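Local coordinates for ribosomal RNA processing protein 6 (Trypanosoma brucei brucei, PDB 4NLC) that probably trims RNA from its 3' end as a 3'-5' exoribonuclease associated with the nuclear exosome, here represented by its catalytic core, at residues 102-107 / 308-313. The protein carries 1 engineered substitution. Residues are numbered along the deposited sequence; the frame is centred on the assembly and turned at random.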
ATOM      1  N   PHE A 102      -5.220   9.321   1.726  1.00 28.58           N
ATOM      2  CA  PHE A 102      -5.534  10.737   2.032  1.00 28.11           C
ATOM      3  C   PHE A 102      -6.032  10.990   3.464  1.00 31.73           C
ATOM      4  O   PHE A 102      -5.475  11.832   4.153  1.00 31.24           O
ATOM      5  CB  PHE A 102      -6.511  11.334   1.014  1.00 29.04           C
ATOM      6  CG  PHE A 102      -6.511  12.845   1.007  1.00 30.95           C
ATOM      7  CD1 PHE A 102      -5.457  13.554   0.444  1.00 33.99           C
ATOM      8  CD2 PHE A 102      -7.558  13.560   1.571  1.00 32.72           C
ATOM      9  CE1 PHE A 102      -5.447  14.952   0.460  1.00 34.68           C
ATOM     10  CE2 PHE A 102      -7.549  14.956   1.576  1.00 35.72           C
ATOM     11  CZ  PHE A 102      -6.494  15.638   1.022  1.00 33.95           C
ATOM     12  N   TYR A 103      -7.069  10.271   3.906  1.00 29.66           N
ATOM     13  CA  TYR A 103      -7.668  10.413   5.243  1.00 29.02           C
ATOM     14  C   TYR A 103      -7.144   9.378   6.218  1.00 31.90           C
ATOM     15  O   TYR A 103      -7.907   8.696   6.913  1.00 32.72           O
ATOM     16  CB  TYR A 103      -9.202  10.402   5.159  1.00 30.22           C
ATOM     17  CG  TYR A 103      -9.758  11.545   4.338  1.00 33.15           C
ATOM     18  CD1 TYR A 103      -9.842  12.829   4.867  1.00 35.39           C
ATOM     19  CD2 TYR A 103     -10.250  11.332   3.050  1.00 33.65           C
ATOM     20  CE1 TYR A 103     -10.376  13.881   4.128  1.00 38.35           C
ATOM     21  CE2 TYR A 103     -10.812  12.372   2.311  1.00 35.27           C
ATOM     22  CZ  TYR A 103     -10.856  13.650   2.849  1.00 44.51           C
ATOM     23  OH  TYR A 103     -11.388  14.696   2.133  1.00 42.97           O
ATOM     24  N   SER A 104      -5.814   9.266   6.259  1.00 27.30           N
ATOM     25  CA  SER A 104      -5.058   8.361   7.105  1.00 25.31           C
ATOM     26  C   SER A 104      -3.596   8.792   7.075  1.00 30.11           C
ATOM     27  O   SER A 104      -3.051   9.094   5.992  1.00 27.68           O
ATOM     28  CB  SER A 104      -5.192   6.920   6.623  1.00 26.25           C
ATOM     29  OG  SER A 104      -4.388   6.066   7.415  1.00 29.17           O
ATOM     30  N   TYR A 105      -2.957   8.812   8.268  1.00 26.98           N
ATOM     31  CA  TYR A 105      -1.545   9.190   8.363  1.00 26.01           C
ATOM     32  C   TYR A 105      -0.631   8.192   7.663  1.00 29.53           C
ATOM     33  O   TYR A 105       0.098   8.573   6.757  1.00 29.69           O
ATOM     34  CB  TYR A 105      -1.106   9.411   9.811  1.00 26.55           C
ATOM     35  CG  TYR A 105       0.285   9.985   9.859  1.00 29.14           C
ATOM     36  CD1 TYR A 105       0.520  11.323   9.540  1.00 31.75           C
ATOM     37  CD2 TYR A 105       1.383   9.177  10.144  1.00 28.67           C
ATOM     38  CE1 TYR A 105       1.814  11.842   9.509  1.00 33.37           C
ATOM     39  CE2 TYR A 105       2.680   9.691  10.126  1.00 30.21           C
ATOM     40  CZ  TYR A 105       2.890  11.022   9.813  1.00 40.03           C
ATOM     41  OH  TYR A 105       4.168  11.522   9.818  1.00 46.11           O
ATOM     42  N   GLN A 106      -0.678   6.923   8.070  1.00 25.98           N
ATOM     43  CA  GLN A 106       0.149   5.883   7.467  1.00 25.70           C
ATOM     44  C   GLN A 106      -0.527   5.293   6.252  1.00 28.74           C
ATOM     45  O   GLN A 106       0.138   4.692   5.412  1.00 27.45           O
ATOM     46  CB  GLN A 106       0.453   4.761   8.479  1.00 27.06           C
ATOM     47  CG  GLN A 106       1.295   5.201   9.690  1.00 28.21           C
ATOM     48  CD  GLN A 106       1.505   4.062  10.658  1.00 41.54           C
ATOM     49  OE1 GLN A 106       2.036   3.000  10.316  1.00 30.11           O
ATOM     50  NE2 GLN A 106       1.010   4.226  11.865  1.00 37.17           N
ATOM     51  N   GLY A 107      -1.845   5.445   6.174  1.00 26.51           N
ATOM     52  CA  GLY A 107      -2.617   4.847   5.097  1.00 25.26           C
ATOM     53  C   GLY A 107      -3.070   3.464   5.517  1.00 28.09           C
ATOM     54  O   GLY A 107      -2.644   2.951   6.560  1.00 25.87           O
ATOM     55  N   GLU A 308      -2.012  12.970  15.124  1.00 35.47           N
ATOM     56  CA  GLU A 308      -3.091  13.081  16.093  1.00 35.00           C
ATOM     57  C   GLU A 308      -4.479  12.848  15.461  1.00 36.40           C
ATOM     58  O   GLU A 308      -5.288  12.098  16.009  1.00 37.20           O
ATOM     59  CB  GLU A 308      -3.021  14.460  16.784  1.00 36.90           C
ATOM     60  CG  GLU A 308      -1.745  14.695  17.577  1.00 47.64           C
ATOM     61  CD  GLU A 308      -1.505  13.707  18.705  1.00 80.97           C
ATOM     62  OE1 GLU A 308      -2.303  13.691  19.672  1.00 66.18           O
ATOM     63  OE2 GLU A 308      -0.527  12.928  18.611  1.00 84.93           O
ATOM     64  N   ALA A 309      -4.737  13.451  14.298  1.00 31.02           N
ATOM     65  CA  ALA A 309      -6.029  13.323  13.627  1.00 30.26           C
ATOM     66  C   ALA A 309      -6.131  12.018  12.844  1.00 34.11           C
ATOM     67  O   ALA A 309      -7.233  11.613  12.463  1.00 34.81           O
ATOM     68  CB  ALA A 309      -6.254  14.509  12.702  1.00 30.83           C
ATOM     69  N   ASP A 310      -4.994  11.335  12.660  1.00 29.03           N
ATOM     70  CA  ASP A 310      -4.850  10.142  11.823  1.00 28.48           C
ATOM     71  C   ASP A 310      -5.286  10.482  10.388  1.00 30.19           C
ATOM     72  O   ASP A 310      -6.089   9.782   9.769  1.00 27.89           O
ATOM     73  CB  ASP A 310      -5.526   8.872  12.381  1.00 29.83           C
ATOM     74  CG  ASP A 310      -5.121   7.617  11.601  1.00 36.31           C
ATOM     75  OD1 ASP A 310      -4.017   7.621  10.994  1.00 36.59           O
ATOM     76  OD2 ASP A 310      -5.933   6.661  11.546  1.00 33.99           O
ATOM     77  N   ASP A 311      -4.766  11.614   9.898  1.00 26.62           N
ATOM     78  CA  ASP A 311      -4.996  12.103   8.551  1.00 26.85           C
ATOM     79  C   ASP A 311      -3.646  12.253   7.855  1.00 27.56           C
ATOM     80  O   ASP A 311      -2.630  12.383   8.530  1.00 23.77           O
ATOM     81  CB  ASP A 311      -5.699  13.470   8.620  1.00 28.39           C
ATOM     82  CG  ASP A 311      -7.192  13.412   8.393  1.00 36.21           C
ATOM     83  OD1 ASP A 311      -7.693  12.342   7.953  1.00 33.68           O
ATOM     84  OD2 ASP A 311      -7.861  14.432   8.629  1.00 42.79           O
ATOM     85  N   SER A 312      -3.623  12.291   6.522  1.00 26.22           N
ATOM     86  CA  SER A 312      -2.334  12.537   5.875  1.00 27.38           C
ATOM     87  C   SER A 312      -1.994  14.038   6.091  1.00 32.55           C
ATOM     88  O   SER A 312      -2.935  14.829   6.254  1.00 31.60           O
ATOM     89  CB  SER A 312      -2.394  12.218   4.385  1.00 30.11           C
ATOM     90  OG  SER A 312      -3.186  13.166   3.694  1.00 38.63           O
ATOM     91  N   PRO A 313      -0.703  14.462   6.105  1.00 30.12           N
ATOM     92  CA  PRO A 313      -0.406  15.906   6.222  1.00 30.09           C
ATOM     93  C   PRO A 313      -1.182  16.777   5.202  1.00 34.91           C
ATOM     94  O   PRO A 313      -1.615  17.857   5.559  1.00 33.53           O
ATOM     95  CB  PRO A 313       1.119  15.964   6.024  1.00 31.96           C
ATOM     96  CG  PRO A 313       1.594  14.638   6.487  1.00 35.49           C
ATOM     97  CD  PRO A 313       0.544  13.691   5.935  1.00 31.67           C
TER
HETATM   98  O   HOH W   1      -5.551   4.922   9.503  1.00 23.52           O
HETATM   99  O   HOH W   2      -2.287   5.646  10.394  1.00 27.37           O
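Two chi1 torsions help bring Ser312 and Asp310 to the loop 102-107. In Ser312 the hydroxyl sits between the backbone N and the carbonyl carbon (chi1 70°), which folds it back to the same side as its own amide, and both groups converge on the carbonyl O of Phe102. Ser312 OG donates to Phe102 O at 2.7 Å, in the carbonyl plane on a lone pair, while Ser312 N reaches the same oxygen at 3.0 Å from a direction tilted out of that plane. Two donors on one oxygen probably restrict the rotation of that peptide carbonyl, and the hydroxyl also lies over one face of the Phe102 ring. Asp310, with CG swung away from the backbone N (chi1 -169°), sends OD1 to Tyr105 N at 3.2 Å; the hydrogen bond is fairly straight but comes from above the carboxylate plane, 44° out of it.

Helix 289-309, within the HRDC domain, ends in a Schellman motif with Asp310 as its C-prime residue, and Ser312 OG, which donates to Phe102 O, also accepts from Ala315 N as the N-cap of helix 313-316. Through the bonds of Ser312 and Asp310, the turn between the helices is joined to the loop linking strands 92-100 and 108-115 of the exonuclease domain.

Water widens the grip of Asp310: one molecule joins OD2 to Ser104 OG, a second joins OD1 to Gln106 N, and Asn15 adds a bond to OD1. Ser104 OG accepts in turn from Gly107 N in an ST motif. Asp311 OD1 lies in the plane of the Tyr103 ring at its edge, 3.7 Å from Tyr103 CB, and forms a salt bridge with Arg4. Tyr105 CE1 packs against Pro313 CG at 4.1 Å, the two side chains crossing at about a right angle, and the phenol OH bonds to Asp303 on helix 289-309.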